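Local structure of tight junction protein ZO-3 (Homo sapiens, 3KFV) at residues 171-176 against 201-206; 8-13 against 129-134; 149-154 against 220-225. The protein scaffolds tight junctions, linking claudins, junctional adhesion molecules and occludin to the actin cytoskeleton, and is represented here by its SH3 and guanylate kinase-like part. All blocks are in the same frame, centred on the assembly; numbering follows the deposited sequence.

How the interactions relate
The three contacts illustrate how a MAGUK core is built from two sheets. Interactions 1 and 3 belong to the parallel sheet of the guanylate kinase-like domain, with centres about 11 Å apart, and are joined by neighbouring strands: Leu-203 O lies 3.1 Å from Ile-150 N, probably a hydrogen bond. Along the chain, interaction 1 is nested inside the loop that interaction 3 closes. Interaction 2 comes earlier and stands apart, in the SH3 sheet, its centre about 28 Å from those of both others; its nearest atoms are about 16 Å from interaction 1 and about 10 Å from interaction 3. The structure is apo, and no ligand enters the contacts.

Interaction 1: 171-176 against 201-206; sequences EIAETV and ALLDVT
Glu-171 and Ile-172 pair with Ala-201 and Leu-202 as parallel strands at one margin of the central sheet of the guanylate kinase-like domain, where strand 170-172 is one of the two edge strands of that sheet within the chain. Leu-202 is the residue gripped from both ends: its N donates to Glu-171 O at 3.0 Å, almost straight at 174°, and its O accepts from Ala-173 N, also at 3.0 Å, with the donor lying in the carbonyl plane. The two bonds thus straddle Ile-172, the pattern expected of a parallel ladder. A weaker CA-H...O contact, Ala-201 CA to Glu-171 O at 3.6 Å, adds a second approach to the same carbonyl.

Side-chain contact between the segments is modest. On the face carrying Ile-172 and Leu-202, Ile-172 CG1 and Leu-202 CD1 approach to 4.3 Å. Past the last paired residues, Ala-173 turns its methyl toward the partner strand, and CB meets Leu-203 CD2 at 3.6 Å. Leu-203 starts off in the other direction, yet with CG set opposite its own carbonyl carbon (chi1 -65°) the CD2 branch swings back to that methyl.

The segments are joined through helix 188-196, making a beta-alpha-beta crossover. That helix covers the Glu-171 and Ala-201 face, through Val-191 and Ile-194, while Lys-197 beyond it forms a salt bridge with Glu-171 OE2. Helix 155-165 lies against the other face, where Met-159 touches both Ile-172 and Leu-202, and strand 148-151 continues the sheet beyond strand 200-203.

Interaction 2: 8-13 against 129-134; sequences RTHFEL and GRYPPY
His-10 and Tyr-131 meet as flat groups lying nearly parallel, their planes 15° apart, but slid so far that the rings barely overlap. What sits over the middle of the imidazole is instead the Tyr-131 methylene, with CB 3.4 Å from the centroid of the His-10 ring, a CH-pi contact; the imidazole in turn presents CE1 over the phenol near CG. Arg-8 reaches the same phenol face farther out, its NH2 3.8 Å from Tyr-131 CZ. The guanidinium stands edge-on, about perpendicular to the ring, and any cation-pi attraction is at most weak.

One backbone hydrogen bond ties the segments, His-10 N to Pro-133 O at 2.9 Å, bent to 151°. Beside it Thr-9 and Tyr-134 form an antiparallel non-hydrogen-bonded pair, with Thr-9 CG2 4.0 Å from Tyr-134 CE1. Here strand 134-141 joins strand 5-9 and strand 294-298 follows it, so segments flanking the guanylate kinase-like domain extend the SH3 sheet, as in the MAGUK core of PSD-95.

Phe-11 holds CG between its backbone N and carbonyl carbon (chi1 59°), which brings the ring toward Pro-133 and Tyr-134: CE2 touches Pro-133 CB at 3.6 Å and Tyr-134 CE1 at 3.9 Å. Helix 69-82 backs this group through Leu-75 and Ala-76.

Second-shell partners fix the polar groups. Glu-135 receives both Arg-8 NE, as a salt bridge, and His-10 NE2; Arg-8 NH2 bonds to Tyr-215 O, the Tyr-215 hydroxyl pairs with His-10 ND1, and the Tyr-134 hydroxyl bonds to Pro-67 O.

Interaction 3: 149-154 against 220-225; sequences VILGPV and PIVVFF
Phe-225, Val-149 and Leu-151 lose the most surface where strands 149-151 and 221-225 run parallel, 17° apart, in the middle of the guanylate kinase-like sheet. Val-149 bonds at both ends, its N to Ile-221 O at 2.7 Å and its O to Val-223 N. Its CG2 lies alongside the Pro-220 ring, 3.7 Å from Pro-220 CB. Leu-151 repeats the ladder, N to Val-223 O and O to Phe-225 N, while its CD1 meets Val-222 CG1 at 3.6 Å and its CB comes to the edge of the Phe-224 ring.

On the other face, Phe-225 holds CG beside its backbone N (chi1 -69°), bringing the CE2 edge to Ile-150 CG2 at 3.3 Å. Val-154 crosses at about a right angle and lays CG2 over a ring face, a CH-pi contact 4.0 Å from the Phe-225 centroid. Gly-152 to Val-154, leading into helix 155-165, probably correspond to the start of the P-loop of catalytic guanylate kinases.

Ile-210 of helix 207-215 packs on Val-149 and Leu-151; Leu-283 of helix 278-290 covers Ile-150 and Phe-225 opposite, and strands 200-203 and 268-272 flank the pair.

Interaction 1: 171-176 against 201-206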
loop_
_atom_site.group_PDB
_atom_site.type_symbol
_atom_site.label_atom_id
_atom_site.label_comp_id
_atom_site.label_asym_id
_atom_site.label_seq_id
_atom_site.Cartn_x
_atom_site.Cartn_y
_atom_site.Cartn_z
ATOM N N GLU A 171 6.917 -15.409 6.404
ATOM C CA GLU A 171 6.865 -16.430 5.378
ATOM C C GLU A 171 6.709 -15.727 4.047
ATOM O O GLU A 171 5.950 -14.770 3.941
ATOM C CB GLU A 171 5.697 -17.392 5.602
ATOM C CG GLU A 171 5.647 -18.503 4.563
ATOM C CD GLU A 171 4.552 -19.525 4.821
ATOM O OE1 GLU A 171 4.042 -20.104 3.831
ATOM O OE2 GLU A 171 4.207 -19.753 6.005
ATOM N N ILE A 172 7.435 -16.187 3.036
ATOM C CA ILE A 172 7.273 -15.638 1.700
ATOM C C ILE A 172 5.959 -16.116 1.089
ATOM O O ILE A 172 5.682 -17.314 1.058
ATOM C CB ILE A 172 8.439 -16.030 0.782
ATOM C CG1 ILE A 172 9.708 -15.303 1.210
ATOM C CG2 ILE A 172 8.111 -15.701 -0.660
ATOM C CD1 ILE A 172 10.920 -15.699 0.421
ATOM N N ALA A 173 5.148 -15.174 0.618
ATOM C CA ALA A 173 3.913 -15.506 -0.080
ATOM C C ALA A 173 4.252 -16.100 -1.445
ATOM O O ALA A 173 4.944 -15.472 -2.246
ATOM C CB ALA A 173 3.053 -14.268 -0.241
ATOM N N GLU A 174 3.768 -17.311 -1.710
ATOM C CA GLU A 174 4.095 -18.010 -2.957
ATOM C C GLU A 174 3.275 -17.533 -4.165
ATOM O O GLU A 174 2.048 -17.638 -4.164
ATOM C CB GLU A 174 3.933 -19.524 -2.776
ATOM N N THR A 175 3.960 -17.021 -5.190
ATOM C CA THR A 175 3.304 -16.543 -6.415
ATOM C C THR A 175 3.734 -17.321 -7.667
ATOM O O THR A 175 4.879 -17.773 -7.773
ATOM C CB THR A 175 3.547 -15.031 -6.654
ATOM O OG1 THR A 175 4.848 -14.823 -7.223
ATOM C CG2 THR A 175 3.437 -14.255 -5.347
ATOM N N VAL A 176 2.810 -17.459 -8.617
ATOM C CA VAL A 176 3.049 -18.254 -9.822
ATOM C C VAL A 176 3.288 -17.386 -11.057
ATOM O O VAL A 176 2.746 -16.287 -11.171
ATOM C CB VAL A 176 1.873 -19.217 -10.096
ATOM C CG1 VAL A 176 2.196 -20.132 -11.270
ATOM C CG2 VAL A 176 1.549 -20.035 -8.845
ATOM N N ALA A 201 3.286 -11.783 5.953
ATOM C CA ALA A 201 3.437 -12.316 4.609
ATOM C C ALA A 201 4.319 -11.369 3.810
ATOM O O ALA A 201 4.006 -10.184 3.671
ATOM C CB ALA A 201 2.085 -12.478 3.945
ATOM N N LEU A 202 5.435 -11.884 3.304
ATOM C CA LEU A 202 6.366 -11.078 2.526
ATOM C C LEU A 202 5.982 -11.143 1.058
ATOM O O LEU A 202 5.820 -12.232 0.504
ATOM C CB LEU A 202 7.799 -11.575 2.726
ATOM C CG LEU A 202 8.398 -11.393 4.122
ATOM C CD1 LEU A 202 9.580 -12.316 4.336
ATOM C CD2 LEU A 202 8.802 -9.948 4.344
ATOM N N LEU A 203 5.839 -9.976 0.433
ATOM C CA LEU A 203 5.356 -9.882 -0.946
ATOM C C LEU A 203 6.318 -9.161 -1.886
ATOM O O LEU A 203 6.862 -8.103 -1.557
ATOM C CB LEU A 203 4.019 -9.155 -0.989
ATOM C CG LEU A 203 2.825 -9.806 -0.307
ATOM C CD1 LEU A 203 1.780 -8.759 -0.004
ATOM C CD2 LEU A 203 2.265 -10.882 -1.211
ATOM N N ASP A 204 6.512 -9.745 -3.063
ATOM C CA ASP A 204 7.243 -9.097 -4.137
ATOM C C ASP A 204 6.251 -8.903 -5.259
ATOM O O ASP A 204 6.007 -9.828 -6.037
ATOM C CB ASP A 204 8.388 -9.976 -4.630
ATOM C CG ASP A 204 9.293 -9.246 -5.601
ATOM O OD1 ASP A 204 9.202 -7.995 -5.659
ATOM O OD2 ASP A 204 10.093 -9.912 -6.301
ATOM N N VAL A 205 5.668 -7.709 -5.337
ATOM C CA VAL A 205 4.533 -7.489 -6.221
ATOM C C VAL A 205 4.551 -6.131 -6.907
ATOM O O VAL A 205 5.412 -5.295 -6.649
ATOM C CB VAL A 205 3.196 -7.656 -5.467
ATOM C CG1 VAL A 205 2.914 -9.130 -5.199
ATOM C CG2 VAL A 205 3.199 -6.845 -4.172
ATOM N N THR A 206 3.580 -5.930 -7.786
ATOM C CA THR A 206 3.473 -4.710 -8.564
ATOM C C THR A 206 2.720 -3.641 -7.783
ATOM O O THR A 206 2.051 -3.939 -6.791
ATOM C CB THR A 206 2.697 -4.973 -9.861
ATOM O OG1 THR A 206 1.382 -5.449 -9.534
ATOM C CG2 THR A 206 3.413 -6.011 -10.716
#

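Interaction 2: 8-13 against 129-134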
loop_
_atom_site.group_PDB
_atom_site.type_symbol
_atom_site.label_atom_id
_atom_site.label_comp_id
_atom_site.label_asym_id
_atom_site.label_seq_id
_atom_site.Cartn_x
_atom_site.Cartn_y
_atom_site.Cartn_z
ATOM N N ARG A 8 -14.646 6.644 3.799
ATOM C CA ARG A 8 -13.910 6.063 2.686
ATOM C C ARG A 8 -14.819 6.003 1.450
ATOM O O ARG A 8 -15.979 5.598 1.538
ATOM C CB ARG A 8 -13.372 4.685 3.055
ATOM C CG ARG A 8 -12.090 4.330 2.336
ATOM C CD ARG A 8 -11.408 3.123 2.963
ATOM N NE ARG A 8 -12.104 1.859 2.717
ATOM C CZ ARG A 8 -11.598 0.857 2.007
ATOM N NH1 ARG A 8 -10.392 0.966 1.473
ATOM N NH2 ARG A 8 -12.291 -0.259 1.836
ATOM N N THR A 9 -14.295 6.426 0.304
ATOM C CA THR A 9 -15.100 6.553 -0.905
ATOM C C THR A 9 -14.983 5.315 -1.801
ATOM O O THR A 9 -13.885 4.819 -2.045
ATOM C CB THR A 9 -14.701 7.819 -1.696
ATOM O OG1 THR A 9 -13.336 7.717 -2.109
ATOM C CG2 THR A 9 -14.852 9.063 -0.834
ATOM N N HIS A 10 -16.114 4.821 -2.292
ATOM C CA HIS A 10 -16.128 3.614 -3.114
ATOM C C HIS A 10 -16.701 3.841 -4.514
ATOM O O HIS A 10 -17.272 2.939 -5.132
ATOM C CB HIS A 10 -16.863 2.487 -2.388
ATOM C CG HIS A 10 -16.160 2.025 -1.153
ATOM N ND1 HIS A 10 -15.125 1.113 -1.183
ATOM C CD2 HIS A 10 -16.319 2.373 0.146
ATOM C CE1 HIS A 10 -14.688 0.909 0.047
ATOM N NE2 HIS A 10 -15.396 1.659 0.871
ATOM N N PHE A 11 -16.540 5.061 -5.006
ATOM C CA PHE A 11 -16.835 5.361 -6.393
ATOM C C PHE A 11 -15.944 6.517 -6.838
ATOM O O PHE A 11 -15.335 7.194 -6.005
ATOM C CB PHE A 11 -18.322 5.684 -6.584
ATOM C CG PHE A 11 -18.803 6.857 -5.778
ATOM C CD1 PHE A 11 -18.940 8.110 -6.365
ATOM C CD2 PHE A 11 -19.122 6.710 -4.439
ATOM C CE1 PHE A 11 -19.378 9.198 -5.625
ATOM C CE2 PHE A 11 -19.564 7.791 -3.695
ATOM C CZ PHE A 11 -19.693 9.037 -4.289
ATOM N N GLU A 12 -15.855 6.731 -8.146
ATOM C CA GLU A 12 -14.997 7.776 -8.684
ATOM C C GLU A 12 -15.747 9.102 -8.840
ATOM O O GLU A 12 -16.937 9.124 -9.162
ATOM C CB GLU A 12 -14.385 7.333 -10.019
ATOM C CG GLU A 12 -12.989 6.703 -9.910
ATOM C CD GLU A 12 -12.969 5.395 -9.116
ATOM O OE1 GLU A 12 -13.946 4.618 -9.198
ATOM O OE2 GLU A 12 -11.967 5.134 -8.413
ATOM N N LEU A 13 -15.046 10.203 -8.591
ATOM C CA LEU A 13 -15.612 11.533 -8.775
ATOM C C LEU A 13 -14.528 12.503 -9.239
ATOM O O LEU A 13 -13.418 12.513 -8.700
ATOM C CB LEU A 13 -16.241 12.040 -7.479
ATOM C CG LEU A 13 -16.965 13.383 -7.586
ATOM C CD1 LEU A 13 -18.237 13.226 -8.400
ATOM C CD2 LEU A 13 -17.272 13.956 -6.210
ATOM N N GLY A 129 -16.771 -7.044 -2.375
ATOM C CA GLY A 129 -16.663 -6.624 -0.987
ATOM C C GLY A 129 -17.963 -6.079 -0.415
ATOM O O GLY A 129 -18.119 -5.971 0.803
ATOM N N ARG A 130 -18.899 -5.739 -1.298
ATOM C CA ARG A 130 -20.187 -5.164 -0.897
ATOM C C ARG A 130 -20.036 -3.828 -0.169
ATOM O O ARG A 130 -20.851 -3.490 0.695
ATOM C CB ARG A 130 -20.978 -6.139 -0.021
ATOM C CG ARG A 130 -21.470 -7.381 -0.744
ATOM C CD ARG A 130 -22.056 -8.388 0.249
ATOM N N TYR A 131 -18.996 -3.070 -0.512
ATOM C CA TYR A 131 -18.810 -1.746 0.071
ATOM C C TYR A 131 -19.878 -0.765 -0.420
ATOM O O TYR A 131 -20.266 -0.799 -1.591
ATOM C CB TYR A 131 -17.437 -1.185 -0.287
ATOM C CG TYR A 131 -16.273 -2.014 0.157
ATOM C CD1 TYR A 131 -16.067 -2.296 1.501
ATOM C CD2 TYR A 131 -15.353 -2.496 -0.765
ATOM C CE1 TYR A 131 -14.987 -3.053 1.915
ATOM C CE2 TYR A 131 -14.267 -3.254 -0.360
ATOM C CZ TYR A 131 -14.090 -3.526 0.979
ATOM O OH TYR A 131 -13.010 -4.274 1.384
ATOM N N PRO A 132 -20.336 0.129 0.470
ATOM C CA PRO A 132 -21.274 1.188 0.090
ATOM C C PRO A 132 -20.503 2.373 -0.488
ATOM O O PRO A 132 -19.294 2.474 -0.266
ATOM C CB PRO A 132 -21.908 1.595 1.427
ATOM C CG PRO A 132 -21.156 0.818 2.517
ATOM C CD PRO A 132 -19.937 0.239 1.882
ATOM N N PRO A 133 -21.191 3.257 -1.228
ATOM C CA PRO A 133 -20.558 4.461 -1.775
ATOM C C PRO A 133 -19.716 5.173 -0.718
ATOM O O PRO A 133 -18.576 5.554 -0.990
ATOM C CB PRO A 133 -21.753 5.324 -2.173
ATOM C CG PRO A 133 -22.812 4.333 -2.525
ATOM C CD PRO A 133 -22.611 3.153 -1.610
ATOM N N TYR A 134 -20.281 5.355 0.472
ATOM C CA TYR A 134 -19.544 5.927 1.589
ATOM C C TYR A 134 -19.447 4.904 2.704
ATOM O O TYR A 134 -20.454 4.300 3.101
ATOM C CB TYR A 134 -20.229 7.181 2.133
ATOM C CG TYR A 134 -19.963 8.452 1.360
ATOM C CD1 TYR A 134 -19.005 8.498 0.352
ATOM C CD2 TYR A 134 -20.653 9.620 1.665
ATOM C CE1 TYR A 134 -18.760 9.667 -0.349
ATOM C CE2 TYR A 134 -20.414 10.792 0.973
ATOM C CZ TYR A 134 -19.469 10.812 -0.031
ATOM O OH TYR A 134 -19.236 11.987 -0.707
#

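Interaction 3: 149-154 against 220-225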
loop_
_atom_site.group_PDB
_atom_site.type_symbol
_atom_site.label_atom_id
_atom_site.label_comp_id
_atom_site.label_asym_id
_atom_site.label_seq_id
_atom_site.Cartn_x
_atom_site.Cartn_y
_atom_site.Cartn_z
ATOM N N VAL A 149 5.398 -5.520 1.817
ATOM C CA VAL A 149 5.813 -5.490 0.421
ATOM C C VAL A 149 7.204 -4.872 0.284
ATOM O O VAL A 149 7.418 -3.720 0.661
ATOM C CB VAL A 149 4.805 -4.702 -0.446
ATOM C CG1 VAL A 149 5.349 -4.514 -1.846
ATOM C CG2 VAL A 149 3.463 -5.419 -0.487
ATOM N N ILE A 150 8.154 -5.641 -0.237
ATOM C CA ILE A 150 9.498 -5.121 -0.438
ATOM C C ILE A 150 9.694 -4.786 -1.906
ATOM O O ILE A 150 9.651 -5.671 -2.761
ATOM C CB ILE A 150 10.583 -6.126 -0.003
ATOM C CG1 ILE A 150 10.272 -6.705 1.388
ATOM C CG2 ILE A 150 11.973 -5.476 -0.048
ATOM C CD1 ILE A 150 10.668 -5.822 2.532
ATOM N N LEU A 151 9.893 -3.500 -2.189
ATOM C CA LEU A 151 10.120 -3.021 -3.547
ATOM C C LEU A 151 11.543 -2.518 -3.662
ATOM O O LEU A 151 12.125 -2.067 -2.678
ATOM C CB LEU A 151 9.155 -1.891 -3.886
ATOM C CG LEU A 151 7.672 -2.208 -3.743
ATOM C CD1 LEU A 151 6.842 -0.972 -4.046
ATOM C CD2 LEU A 151 7.281 -3.362 -4.654
ATOM N N GLY A 152 12.105 -2.586 -4.862
ATOM C CA GLY A 152 13.502 -2.240 -5.047
ATOM C C GLY A 152 14.322 -3.441 -5.470
ATOM O O GLY A 152 13.798 -4.546 -5.600
ATOM N N PRO A 153 15.625 -3.236 -5.676
ATOM C CA PRO A 153 16.474 -4.263 -6.284
ATOM C C PRO A 153 17.016 -5.289 -5.291
ATOM O O PRO A 153 18.017 -5.937 -5.604
ATOM C CB PRO A 153 17.641 -3.451 -6.868
ATOM C CG PRO A 153 17.300 -1.992 -6.639
ATOM C CD PRO A 153 16.357 -1.979 -5.483
ATOM N N VAL A 154 16.384 -5.438 -4.128
ATOM C CA VAL A 154 16.838 -6.432 -3.154
ATOM C C VAL A 154 15.692 -7.153 -2.483
ATOM O O VAL A 154 15.874 -7.768 -1.433
ATOM C CB VAL A 154 17.727 -5.823 -2.059
ATOM C CG1 VAL A 154 19.091 -5.463 -2.623
ATOM C CG2 VAL A 154 17.047 -4.614 -1.423
ATOM N N PRO A 220 -0.576 -3.216 3.349
ATOM C CA PRO A 220 0.779 -3.745 3.507
ATOM C C PRO A 220 1.681 -2.657 4.049
ATOM O O PRO A 220 1.355 -1.475 3.923
ATOM C CB PRO A 220 1.208 -4.072 2.071
ATOM C CG PRO A 220 -0.020 -3.979 1.234
ATOM C CD PRO A 220 -0.960 -3.066 1.936
ATOM N N ILE A 221 2.792 -3.046 4.660
ATOM C CA ILE A 221 3.877 -2.112 4.885
ATOM C C ILE A 221 4.711 -2.152 3.609
ATOM O O ILE A 221 5.191 -3.211 3.212
ATOM C CB ILE A 221 4.724 -2.509 6.108
ATOM C CG1 ILE A 221 3.868 -2.475 7.376
ATOM C CG2 ILE A 221 5.933 -1.597 6.243
ATOM C CD1 ILE A 221 4.537 -3.091 8.588
ATOM N N VAL A 222 4.849 -1.013 2.940
ATOM C CA VAL A 222 5.567 -0.984 1.665
ATOM C C VAL A 222 6.911 -0.281 1.777
ATOM O O VAL A 222 6.974 0.909 2.070
ATOM C CB VAL A 222 4.747 -0.306 0.561
ATOM C CG1 VAL A 222 5.520 -0.335 -0.735
ATOM C CG2 VAL A 222 3.419 -1.006 0.400
ATOM N N VAL A 223 7.984 -1.026 1.533
ATOM C CA VAL A 223 9.330 -0.498 1.699
ATOM C C VAL A 223 10.109 -0.513 0.394
ATOM O O VAL A 223 10.268 -1.560 -0.226
ATOM C CB VAL A 223 10.109 -1.294 2.762
ATOM C CG1 VAL A 223 11.574 -0.866 2.783
ATOM C CG2 VAL A 223 9.461 -1.110 4.132
ATOM N N PHE A 224 10.596 0.654 -0.015
ATOM C CA PHE A 224 11.335 0.784 -1.267
ATOM C C PHE A 224 12.807 1.087 -0.997
ATOM O O PHE A 224 13.134 1.973 -0.207
ATOM C CB PHE A 224 10.712 1.869 -2.149
ATOM C CG PHE A 224 11.475 2.134 -3.417
ATOM C CD1 PHE A 224 11.267 1.356 -4.546
ATOM C CD2 PHE A 224 12.401 3.159 -3.485
ATOM C CE1 PHE A 224 11.969 1.595 -5.710
ATOM C CE2 PHE A 224 13.108 3.399 -4.649
ATOM C CZ PHE A 224 12.889 2.614 -5.761
ATOM N N PHE A 225 13.687 0.340 -1.655
ATOM C CA PHE A 225 15.127 0.491 -1.466
ATOM C C PHE A 225 15.767 1.256 -2.618
ATOM O O PHE A 225 15.651 0.857 -3.777
ATOM C CB PHE A 225 15.783 -0.880 -1.335
ATOM C CG PHE A 225 15.436 -1.594 -0.069
ATOM C CD1 PHE A 225 16.096 -1.292 1.115
ATOM C CD2 PHE A 225 14.455 -2.565 -0.057
ATOM C CE1 PHE A 225 15.783 -1.943 2.291
ATOM C CE2 PHE A 225 14.138 -3.226 1.120
ATOM C CZ PHE A 225 14.805 -2.914 2.296
#